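Local coordinates for protein Baccell_00875 (Bacteroides cellulosilyticus DSM 14838, PDB 5NO8) that probably acts as a polysaccharide lyase that removes rhamnose caps from complex arabinogalactan proteins by cleaving next to glucuronic acid, at residues A[343-348]-A[678-683]; A[645-650]-A[671-676]; A[364-369]-A[415-420]. All blocks are in the same frame, centred on the assembly; numbering follows the deposited sequence.

The three contacts lie on the same side of the chain's centre. Interactions 2 and 3 are both nested within the long loop of chain that interaction 1 closes. Interaction 1 lies between the other two: its centre is about 11 Å from that of interaction 2 and about 12 Å from that of interaction 3, whereas the latter two are about 22 Å apart. Phe649 links interactions 1 and 2, with its CE1 3.2 Å from Asp681 OD1 and its CD1 3.8 Å from Arg345 CG. Toward interaction 3, Phe348 CZ packs 3.6 Å from Tyr369 CE2. Tyr676 then joins interactions 2 and 3 directly, placing its CD2 4.0 Å from Val368 CG1.

Interaction 1: residues A[343-348]-A[678-683]; sequences RKRVDF and NDQDWA
Arg345 NE donates to Asp681 OD1 at 2.8 Å with an N-H...O angle of 172°, one of two nearly straight bonds in a bidentate salt bridge. The second runs from Arg345 NH2 to Asp681 OD2, also at 2.8 Å. The guanidinium thus offers its NE/NH2 side rather than its NH1/NH2 end, and each nitrogen takes one carboxylate oxygen. The two flat groups are nearly coplanar, their planes only 25° apart. OD2 is met through its syn lone pair, and OD1 on its syn side but somewhat out of the carboxylate plane. Two bonds at two separate atoms fix both distance and rotation, so neither group can turn without straining the pair. The arginine chain leaves the helix with CG anti to the backbone N and then bends at chi2 (56°), which swings NE round toward the acid and brings CG and CD alongside Asp681 OD1, each at 3.7 Å. The remaining nitrogen, NH1, is engaged by Gly653 O and the side chain of Gln353, so every nitrogen of this buried guanidinium has a partner. Asp681 belongs to a type I beta turn from Asp679 to Trp682, at the approach to the C-terminal helix, and the ion pair ties this turn to a helix more than 300 residues earlier in the chain. The contact therefore joins helix 338-352 to the turn that leads into helix 682-692, while helix 396-409 lies beside both, receiving Val346 on Leu402 and Asp681 on Met398.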
loop_
_atom_site.group_PDB
_atom_site.type_symbol
_atom_site.label_atom_id
_atom_site.label_comp_id
_atom_site.label_asym_id
_atom_site.label_seq_id
_atom_site.Cartn_x
_atom_site.Cartn_y
_atom_site.Cartn_z
ATOM N N ARG A 343 12.206 17.986 -10.576
ATOM C CA ARG A 343 12.653 18.638 -11.794
ATOM C C ARG A 343 13.103 17.618 -12.815
ATOM O O ARG A 343 12.709 17.697 -13.971
ATOM C CB ARG A 343 13.826 19.579 -11.502
ATOM C CG ARG A 343 14.310 20.317 -12.738
ATOM C CD ARG A 343 15.708 20.816 -12.561
ATOM N NE ARG A 343 16.637 19.820 -13.060
ATOM C CZ ARG A 343 17.667 19.315 -12.403
ATOM N NH1 ARG A 343 17.973 19.684 -11.149
ATOM N NH2 ARG A 343 18.409 18.417 -13.024
ATOM N N LYS A 344 13.885 16.634 -12.376
ATOM C CA LYS A 344 14.379 15.626 -13.293
ATOM C C LYS A 344 13.229 14.780 -13.848
ATOM O O LYS A 344 13.245 14.432 -15.014
ATOM C CB LYS A 344 15.428 14.753 -12.630
ATOM C CG LYS A 344 16.753 15.513 -12.459
ATOM C CD LYS A 344 17.870 14.634 -11.961
ATOM C CE LYS A 344 17.736 14.294 -10.493
ATOM N NZ LYS A 344 19.031 13.702 -10.027
ATOM N N ARG A 345 12.260 14.459 -13.010
ATOM C CA ARG A 345 11.121 13.659 -13.460
ATOM C C ARG A 345 10.304 14.415 -14.517
ATOM O O ARG A 345 9.948 13.872 -15.551
ATOM C CB ARG A 345 10.204 13.283 -12.293
ATOM C CG ARG A 345 8.943 12.518 -12.697
ATOM C CD ARG A 345 9.317 11.273 -13.467
ATOM N NE ARG A 345 8.173 10.602 -14.055
ATOM C CZ ARG A 345 8.248 9.829 -15.122
ATOM N NH1 ARG A 345 9.409 9.552 -15.733
ATOM N NH2 ARG A 345 7.127 9.315 -15.590
ATOM N N VAL A 346 10.022 15.672 -14.220
ATOM C CA VAL A 346 9.272 16.514 -15.138
ATOM C C VAL A 346 9.980 16.616 -16.484
ATOM O O VAL A 346 9.344 16.479 -17.513
ATOM C CB VAL A 346 8.980 17.869 -14.467
ATOM C CG1 VAL A 346 8.581 18.945 -15.453
ATOM C CG2 VAL A 346 7.901 17.665 -13.408
ATOM N N ASP A 347 11.296 16.874 -16.472
ATOM C CA ASP A 347 12.075 16.935 -17.708
ATOM C C ASP A 347 12.066 15.626 -18.469
ATOM O O ASP A 347 11.996 15.633 -19.675
ATOM C CB ASP A 347 13.514 17.373 -17.447
ATOM C CG ASP A 347 13.617 18.853 -17.012
ATOM O OD1 ASP A 347 12.678 19.656 -17.250
ATOM O OD2 ASP A 347 14.674 19.221 -16.440
ATOM N N PHE A 348 12.102 14.498 -17.756
ATOM C CA PHE A 348 12.011 13.187 -18.400
ATOM C C PHE A 348 10.662 12.988 -19.090
ATOM O O PHE A 348 10.620 12.466 -20.215
ATOM C CB PHE A 348 12.262 12.058 -17.394
ATOM C CG PHE A 348 12.589 10.745 -18.038
ATOM C CD1 PHE A 348 11.569 9.906 -18.481
ATOM C CD2 PHE A 348 13.898 10.316 -18.176
ATOM C CE1 PHE A 348 11.847 8.699 -19.098
ATOM C CE2 PHE A 348 14.185 9.093 -18.787
ATOM C CZ PHE A 348 13.164 8.290 -19.259
ATOM N N ASN A 678 4.034 4.320 -15.845
ATOM C CA ASN A 678 2.690 4.330 -16.337
ATOM C C ASN A 678 1.952 5.502 -15.713
ATOM O O ASN A 678 1.964 6.601 -16.281
ATOM C CB ASN A 678 2.068 2.923 -16.105
ATOM C CG ASN A 678 0.707 2.786 -16.729
ATOM O OD1 ASN A 678 -0.002 3.772 -16.834
ATOM N ND2 ASN A 678 0.324 1.552 -17.151
ATOM N N ASP A 679 1.357 5.315 -14.542
ATOM C CA ASP A 679 0.435 6.266 -13.948
ATOM C C ASP A 679 0.890 6.921 -12.620
ATOM O O ASP A 679 0.167 7.715 -12.030
ATOM C CB ASP A 679 -0.977 5.603 -13.789
ATOM C CG ASP A 679 -0.955 4.187 -13.181
ATOM O OD1 ASP A 679 0.084 3.459 -13.194
ATOM O OD2 ASP A 679 -2.039 3.796 -12.656
ATOM N N GLN A 680 2.092 6.581 -12.166
ATOM C CA GLN A 680 2.605 6.977 -10.853
ATOM C C GLN A 680 2.844 8.465 -10.666
ATOM O O GLN A 680 3.040 8.886 -9.533
ATOM C CB GLN A 680 3.916 6.232 -10.491
ATOM C CG GLN A 680 5.148 6.659 -11.296
ATOM C CD GLN A 680 4.992 6.455 -12.781
ATOM O OE1 GLN A 680 5.223 7.384 -13.632
ATOM N NE2 GLN A 680 4.612 5.252 -13.132
ATOM N N ASP A 681 2.801 9.257 -11.727
ATOM C CA ASP A 681 3.093 10.688 -11.572
ATOM C C ASP A 681 2.036 11.419 -10.753
ATOM O O ASP A 681 2.311 12.474 -10.190
ATOM C CB ASP A 681 3.386 11.311 -12.921
ATOM C CG ASP A 681 4.650 10.739 -13.515
ATOM O OD1 ASP A 681 5.684 10.727 -12.801
ATOM O OD2 ASP A 681 4.634 10.241 -14.650
ATOM N N TRP A 682 0.845 10.827 -10.597
ATOM C CA TRP A 682 -0.082 11.300 -9.570
ATOM C C TRP A 682 0.515 11.426 -8.158
ATOM O O TRP A 682 0.082 12.255 -7.370
ATOM C CB TRP A 682 -1.354 10.411 -9.496
ATOM C CG TRP A 682 -2.240 10.543 -10.673
ATOM C CD1 TRP A 682 -2.408 9.645 -11.668
ATOM C CD2 TRP A 682 -3.088 11.658 -10.988
ATOM N NE1 TRP A 682 -3.316 10.114 -12.593
ATOM C CE2 TRP A 682 -3.736 11.356 -12.206
ATOM C CE3 TRP A 682 -3.329 12.890 -10.381
ATOM C CZ2 TRP A 682 -4.633 12.250 -12.828
ATOM C CZ3 TRP A 682 -4.222 13.790 -11.005
ATOM C CH2 TRP A 682 -4.876 13.436 -12.208
ATOM N N ALA A 683 1.494 10.588 -7.808
ATOM C CA ALA A 683 2.097 10.741 -6.494
ATOM C C ALA A 683 2.726 12.121 -6.334
ATOM O O ALA A 683 2.666 12.688 -5.251
ATOM C CB ALA A 683 3.097 9.633 -6.212
#

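Interaction 2: residues A[645-650]-A[671-676]; sequences NLCLFF and EFYDPY
A T-shaped aromatic pair, Phe650 edge against Tyr673 face, joins the loop after helix 632-644 to strand 672-677. Phe650 CZ points at one face of the tyrosine ring, nearer its rim than its middle, and lies 3.7 Å from Tyr673 CG. The ring centroids are 5.2 Å apart and the planes stand at 78°, so C-H bonds of the phenylalanine edge meet the tyrosine pi cloud. Tyr673 carries its CG anti to the carbonyl carbon (chi1 -71°), reaching from the strand toward the loop. Its far end meets the short 3-10 segment 646-648: the hydroxyl OH is 3.4 Å from Cys647 CB, and Cys647 SG lies 4.3 Å from Tyr673 CE1. Leu648 CD2 comes up at the ring edge, also 4.3 Å from Tyr673 CE1. One tyrosine is therefore touched by three loop side chains, on a face (Phe650), at an edge (Leu648) and at its hydroxyl (Cys647). Just beyond it, Asp674 OD1 accepts from Tyr676 N at 3.0 Å, an Asx turn. Strand 672-677 runs between strands 369-370 and 659-660 in a four-stranded antiparallel sheet, while the loop's other side, through Leu646 and Phe649, packs on helices 338-352 and 682-692.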
loop_
_atom_site.group_PDB
_atom_site.type_symbol
_atom_site.label_atom_id
_atom_site.label_comp_id
_atom_site.label_asym_id
_atom_site.label_seq_id
_atom_site.Cartn_x
_atom_site.Cartn_y
_atom_site.Cartn_z
ATOM N N ASN A 645 6.272 8.091 -0.996
ATOM C CA ASN A 645 6.078 7.737 -2.370
ATOM C C ASN A 645 7.166 8.263 -3.303
ATOM O O ASN A 645 7.194 7.930 -4.476
ATOM C CB ASN A 645 4.692 8.151 -2.848
ATOM C CG ASN A 645 3.616 7.193 -2.433
ATOM O OD1 ASN A 645 3.107 6.449 -3.275
ATOM N ND2 ASN A 645 3.229 7.225 -1.161
ATOM N N LEU A 646 8.093 9.058 -2.795
ATOM C CA LEU A 646 9.200 9.516 -3.627
ATOM C C LEU A 646 10.099 8.405 -4.103
ATOM O O LEU A 646 10.832 8.603 -5.064
ATOM C CB LEU A 646 10.047 10.577 -2.924
ATOM C CG LEU A 646 9.343 11.902 -2.655
ATOM C CD1 LEU A 646 10.241 12.748 -1.779
ATOM C CD2 LEU A 646 8.986 12.605 -3.956
ATOM N N CYS A 647 10.047 7.228 -3.466
ATOM C CA CYS A 647 10.866 6.110 -3.919
ATOM C C CYS A 647 10.509 5.604 -5.313
ATOM O O CYS A 647 11.310 4.918 -5.923
ATOM C CB CYS A 647 10.843 4.975 -2.923
ATOM S SG CYS A 647 9.232 4.163 -2.810
ATOM N N LEU A 648 9.358 6.007 -5.851
ATOM C CA LEU A 648 8.947 5.601 -7.205
ATOM C C LEU A 648 9.642 6.389 -8.313
ATOM O O LEU A 648 9.422 6.120 -9.485
ATOM C CB LEU A 648 7.439 5.758 -7.337
ATOM C CG LEU A 648 6.574 4.911 -6.401
ATOM C CD1 LEU A 648 5.160 5.465 -6.396
ATOM C CD2 LEU A 648 6.611 3.441 -6.782
ATOM N N PHE A 649 10.448 7.385 -7.941
ATOM C CA PHE A 649 11.092 8.319 -8.870
ATOM C C PHE A 649 12.588 8.235 -8.662
ATOM O O PHE A 649 13.064 8.281 -7.513
ATOM C CB PHE A 649 10.562 9.737 -8.588
ATOM C CG PHE A 649 9.075 9.797 -8.677
ATOM C CD1 PHE A 649 8.459 9.930 -9.916
ATOM C CD2 PHE A 649 8.290 9.632 -7.547
ATOM C CE1 PHE A 649 7.072 9.881 -10.020
ATOM C CE2 PHE A 649 6.900 9.597 -7.651
ATOM C CZ PHE A 649 6.301 9.726 -8.894
ATOM N N PHE A 650 13.304 8.068 -9.763
ATOM C CA PHE A 650 14.728 7.812 -9.740
ATOM C C PHE A 650 15.545 9.033 -10.166
ATOM O O PHE A 650 15.024 9.973 -10.801
ATOM C CB PHE A 650 15.017 6.585 -10.619
ATOM C CG PHE A 650 14.103 5.413 -10.307
ATOM C CD1 PHE A 650 13.990 4.943 -8.993
ATOM C CD2 PHE A 650 13.301 4.867 -11.282
ATOM C CE1 PHE A 650 13.126 3.902 -8.684
ATOM C CE2 PHE A 650 12.442 3.816 -10.993
ATOM C CZ PHE A 650 12.350 3.344 -9.679
ATOM N N GLU A 671 10.173 -8.035 -4.852
ATOM C CA GLU A 671 11.125 -7.004 -4.368
ATOM C C GLU A 671 11.749 -6.238 -5.540
ATOM O O GLU A 671 12.972 -6.105 -5.640
ATOM C CB GLU A 671 12.172 -7.594 -3.427
ATOM C CG GLU A 671 11.525 -8.343 -2.284
ATOM C CD GLU A 671 12.461 -8.670 -1.154
ATOM O OE1 GLU A 671 13.138 -9.717 -1.240
ATOM O OE2 GLU A 671 12.559 -7.857 -0.221
ATOM N N PHE A 672 10.911 -5.711 -6.416
ATOM C CA PHE A 672 11.415 -4.918 -7.534
ATOM C C PHE A 672 10.436 -3.801 -7.893
ATOM O O PHE A 672 9.238 -3.879 -7.617
ATOM C CB PHE A 672 11.701 -5.808 -8.767
ATOM C CG PHE A 672 10.474 -6.427 -9.363
ATOM C CD1 PHE A 672 9.663 -5.718 -10.215
ATOM C CD2 PHE A 672 10.146 -7.737 -9.090
ATOM C CE1 PHE A 672 8.512 -6.267 -10.746
ATOM C CE2 PHE A 672 9.011 -8.302 -9.632
ATOM C CZ PHE A 672 8.183 -7.577 -10.460
ATOM N N TYR A 673 10.988 -2.769 -8.528
ATOM C CA TYR A 673 10.199 -1.706 -9.160
ATOM C C TYR A 673 9.827 -2.178 -10.539
ATOM O O TYR A 673 10.703 -2.563 -11.335
ATOM C CB TYR A 673 11.027 -0.390 -9.251
ATOM C CG TYR A 673 11.232 0.248 -7.925
ATOM C CD1 TYR A 673 10.235 0.998 -7.344
ATOM C CD2 TYR A 673 12.426 0.090 -7.223
ATOM C CE1 TYR A 673 10.395 1.569 -6.087
ATOM C CE2 TYR A 673 12.585 0.655 -5.960
ATOM C CZ TYR A 673 11.568 1.412 -5.413
ATOM O OH TYR A 673 11.701 1.982 -4.171
ATOM N N ASP A 674 8.535 -2.173 -10.838
ATOM C CA ASP A 674 8.105 -2.530 -12.179
ATOM C C ASP A 674 8.738 -1.593 -13.216
ATOM O O ASP A 674 8.816 -0.384 -12.979
ATOM C CB ASP A 674 6.598 -2.498 -12.306
ATOM C CG ASP A 674 6.137 -3.134 -13.596
ATOM O OD1 ASP A 674 6.174 -2.422 -14.627
ATOM O OD2 ASP A 674 5.826 -4.357 -13.557
ATOM N N PRO A 675 9.240 -2.147 -14.330
ATOM C CA PRO A 675 9.973 -1.326 -15.283
ATOM C C PRO A 675 9.155 -0.381 -16.169
ATOM O O PRO A 675 9.763 0.294 -16.981
ATOM C CB PRO A 675 10.708 -2.349 -16.134
ATOM C CG PRO A 675 9.970 -3.608 -15.984
ATOM C CD PRO A 675 9.389 -3.585 -14.615
ATOM N N TYR A 676 7.827 -0.354 -16.050
ATOM C CA TYR A 676 7.033 0.659 -16.746
ATOM C C TYR A 676 6.876 1.890 -15.881
ATOM O O TYR A 676 6.542 1.776 -14.705
ATOM C CB TYR A 676 5.606 0.187 -17.110
ATOM C CG TYR A 676 5.462 -0.691 -18.348
ATOM C CD1 TYR A 676 6.523 -0.926 -19.229
ATOM C CD2 TYR A 676 4.226 -1.271 -18.650
ATOM C CE1 TYR A 676 6.360 -1.718 -20.372
ATOM C CE2 TYR A 676 4.063 -2.071 -19.785
ATOM C CZ TYR A 676 5.133 -2.297 -20.624
ATOM O OH TYR A 676 5.004 -3.095 -21.743
#

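Interaction 3: residues A[364-369]-A[415-420]; sequences GAYMVY and KQSLLR
Tyr366 reaches from its loop toward helix 412-429, and it is the outer half of its ring that meets the helix. Its CB leaves the backbone with CG anti to the carbonyl carbon (chi1 -60°), sending the ring across toward Ser417. Around the side chain, outside the two segments, lie Met398 and Leu402 of helix 396-409, Ile349 of helix 338-352 and the ring of Tyr421. Farther out, CE1 and CZ each lie 3.4 Å from Ser417 OG, which sits at the ring edge in its plane. On the other ortho side CE2 passes 4.5 Å from Leu418 CD2. At the tip, OH forms a short hydrogen bond of 2.5 Å with Ser417 OG, in which either hydroxyl could donate, and the same OH rests 3.9 Å from Leu418 CD2. Ser417 turns its OG anti to its own backbone N (chi1 171°) to reach this partner. A phenylalanine in place of Tyr366 would probably leave Ser417 OG with little more than its weak bond to Gln354 and open a gap beside Leu418. At the beginning of segment 364-369, Arg420 lays one face of its guanidinium over Gly364 CA, with NH2 at 3.7 Å from that carbon. Gly364 is suited to this spot: a CB would collide with Arg420 O, and at these backbone angles it would also press on the preceding carbonyl oxygen. The charge of Arg420 is met outside the contact by a salt bridge from NH2 to Asp363, while NH1 hydrogen-bonds the side-chain oxygen of Asn356. The loop is thus held on the helix by one buried hydroxyl pair, with apolar contact beside it, and by an arginine whose guanidinium face covers the glycine backbone while its polar bonds go to residues shortly before that glycine.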
loop_
_atom_site.group_PDB
_atom_site.type_symbol
_atom_site.label_atom_id
_atom_site.label_comp_id
_atom_site.label_asym_id
_atom_site.label_seq_id
_atom_site.Cartn_x
_atom_site.Cartn_y
_atom_site.Cartn_z
ATOM N N GLY A 364 1.404 14.680 -29.044
ATOM C CA GLY A 364 1.137 15.485 -27.868
ATOM C C GLY A 364 0.850 14.711 -26.590
ATOM O O GLY A 364 0.888 15.313 -25.513
ATOM N N ALA A 365 0.537 13.408 -26.701
ATOM C CA ALA A 365 0.129 12.609 -25.547
ATOM C C ALA A 365 1.334 12.311 -24.664
ATOM O O ALA A 365 2.397 12.014 -25.169
ATOM C CB ALA A 365 -0.493 11.287 -25.997
ATOM N N TYR A 366 1.133 12.328 -23.351
ATOM C CA TYR A 366 2.127 11.764 -22.405
ATOM C C TYR A 366 1.788 10.286 -22.231
ATOM O O TYR A 366 0.634 9.946 -21.914
ATOM C CB TYR A 366 2.068 12.473 -21.067
ATOM C CG TYR A 366 2.357 13.970 -21.139
ATOM C CD1 TYR A 366 3.581 14.445 -21.639
ATOM C CD2 TYR A 366 1.418 14.895 -20.730
ATOM C CE1 TYR A 366 3.838 15.806 -21.728
ATOM C CE2 TYR A 366 1.674 16.256 -20.805
ATOM C CZ TYR A 366 2.876 16.709 -21.312
ATOM O OH TYR A 366 3.070 18.082 -21.372
ATOM N N MET A 367 2.778 9.432 -22.436
ATOM C CA MET A 367 2.542 8.005 -22.636
ATOM C C MET A 367 3.346 7.117 -21.698
ATOM O O MET A 367 4.330 7.533 -21.118
ATOM C CB MET A 367 2.824 7.677 -24.083
ATOM C CG MET A 367 1.748 8.318 -24.945
ATOM S SD MET A 367 1.971 7.966 -26.665
ATOM C CE MET A 367 1.711 6.191 -26.656
ATOM N N VAL A 368 2.878 5.883 -21.573
ATOM C CA VAL A 368 3.592 4.835 -20.865
ATOM C C VAL A 368 4.957 4.673 -21.466
ATOM O O VAL A 368 5.125 4.751 -22.689
ATOM C CB VAL A 368 2.801 3.499 -20.930
ATOM C CG1 VAL A 368 3.581 2.355 -20.273
ATOM C CG2 VAL A 368 1.459 3.668 -20.259
ATOM N N TYR A 369 5.954 4.430 -20.614
ATOM C CA TYR A 369 7.328 4.322 -21.058
ATOM C C TYR A 369 7.958 3.073 -20.494
ATOM O O TYR A 369 7.761 2.763 -19.312
ATOM C CB TYR A 369 8.120 5.545 -20.569
ATOM C CG TYR A 369 9.500 5.713 -21.159
ATOM C CD1 TYR A 369 9.683 6.381 -22.369
ATOM C CD2 TYR A 369 10.633 5.255 -20.494
ATOM C CE1 TYR A 369 10.946 6.558 -22.900
ATOM C CE2 TYR A 369 11.905 5.421 -21.019
ATOM C CZ TYR A 369 12.050 6.078 -22.229
ATOM O OH TYR A 369 13.290 6.275 -22.752
ATOM N N LYS A 415 5.151 24.879 -20.649
ATOM C CA LYS A 415 3.937 25.510 -21.164
ATOM C C LYS A 415 3.656 25.038 -22.580
ATOM O O LYS A 415 2.522 24.684 -22.884
ATOM C CB LYS A 415 4.027 27.037 -21.127
ATOM C CG LYS A 415 2.777 27.723 -21.639
ATOM C CD LYS A 415 2.673 29.137 -21.100
ATOM C CE LYS A 415 1.505 29.864 -21.748
ATOM N NZ LYS A 415 1.463 31.274 -21.282
ATOM N N GLN A 416 4.676 25.019 -23.434
ATOM C CA GLN A 416 4.494 24.604 -24.836
ATOM C C GLN A 416 4.124 23.138 -24.950
ATOM O O GLN A 416 3.265 22.766 -25.737
ATOM C CB GLN A 416 5.730 24.917 -25.698
ATOM C CG GLN A 416 5.866 26.402 -26.034
ATOM C CD GLN A 416 4.531 27.042 -26.449
ATOM O OE1 GLN A 416 3.886 26.584 -27.403
ATOM N NE2 GLN A 416 4.085 28.061 -25.693
ATOM N N SER A 417 4.745 22.318 -24.116
ATOM C CA SER A 417 4.402 20.910 -24.054
ATOM C C SER A 417 2.938 20.706 -23.623
ATOM O O SER A 417 2.231 19.881 -24.212
ATOM C CB SER A 417 5.376 20.192 -23.094
ATOM O OG SER A 417 4.972 18.862 -22.833
ATOM N N LEU A 418 2.518 21.438 -22.593
ATOM C CA LEU A 418 1.193 21.352 -22.025
ATOM C C LEU A 418 0.096 21.835 -22.976
ATOM O O LEU A 418 -0.986 21.238 -23.010
ATOM C CB LEU A 418 1.084 22.119 -20.728
ATOM C CG LEU A 418 1.762 21.437 -19.531
ATOM C CD1 LEU A 418 1.974 22.458 -18.438
ATOM C CD2 LEU A 418 0.910 20.263 -19.021
ATOM N N LEU A 419 0.361 22.902 -23.727
ATOM C CA LEU A 419 -0.623 23.367 -24.733
ATOM C C LEU A 419 -0.891 22.285 -25.760
ATOM O O LEU A 419 -2.037 22.074 -26.160
ATOM C CB LEU A 419 -0.185 24.690 -25.387
ATOM C CG LEU A 419 -0.269 25.868 -24.411
ATOM C CD1 LEU A 419 0.570 27.034 -24.920
ATOM C CD2 LEU A 419 -1.687 26.337 -24.140
ATOM N N ARG A 420 0.156 21.566 -26.153
ATOM C CA ARG A 420 0.012 20.458 -27.058
ATOM C C ARG A 420 -0.742 19.299 -26.451
ATOM O O ARG A 420 -1.558 18.658 -27.132
ATOM C CB ARG A 420 1.359 19.969 -27.540
ATOM C CG ARG A 420 2.014 20.915 -28.515
ATOM C CD ARG A 420 3.398 20.440 -28.873
ATOM N NE ARG A 420 3.383 19.086 -29.406
ATOM C CZ ARG A 420 4.185 18.081 -29.040
ATOM N NH1 ARG A 420 5.159 18.237 -28.129
ATOM N NH2 ARG A 420 4.033 16.887 -29.618
#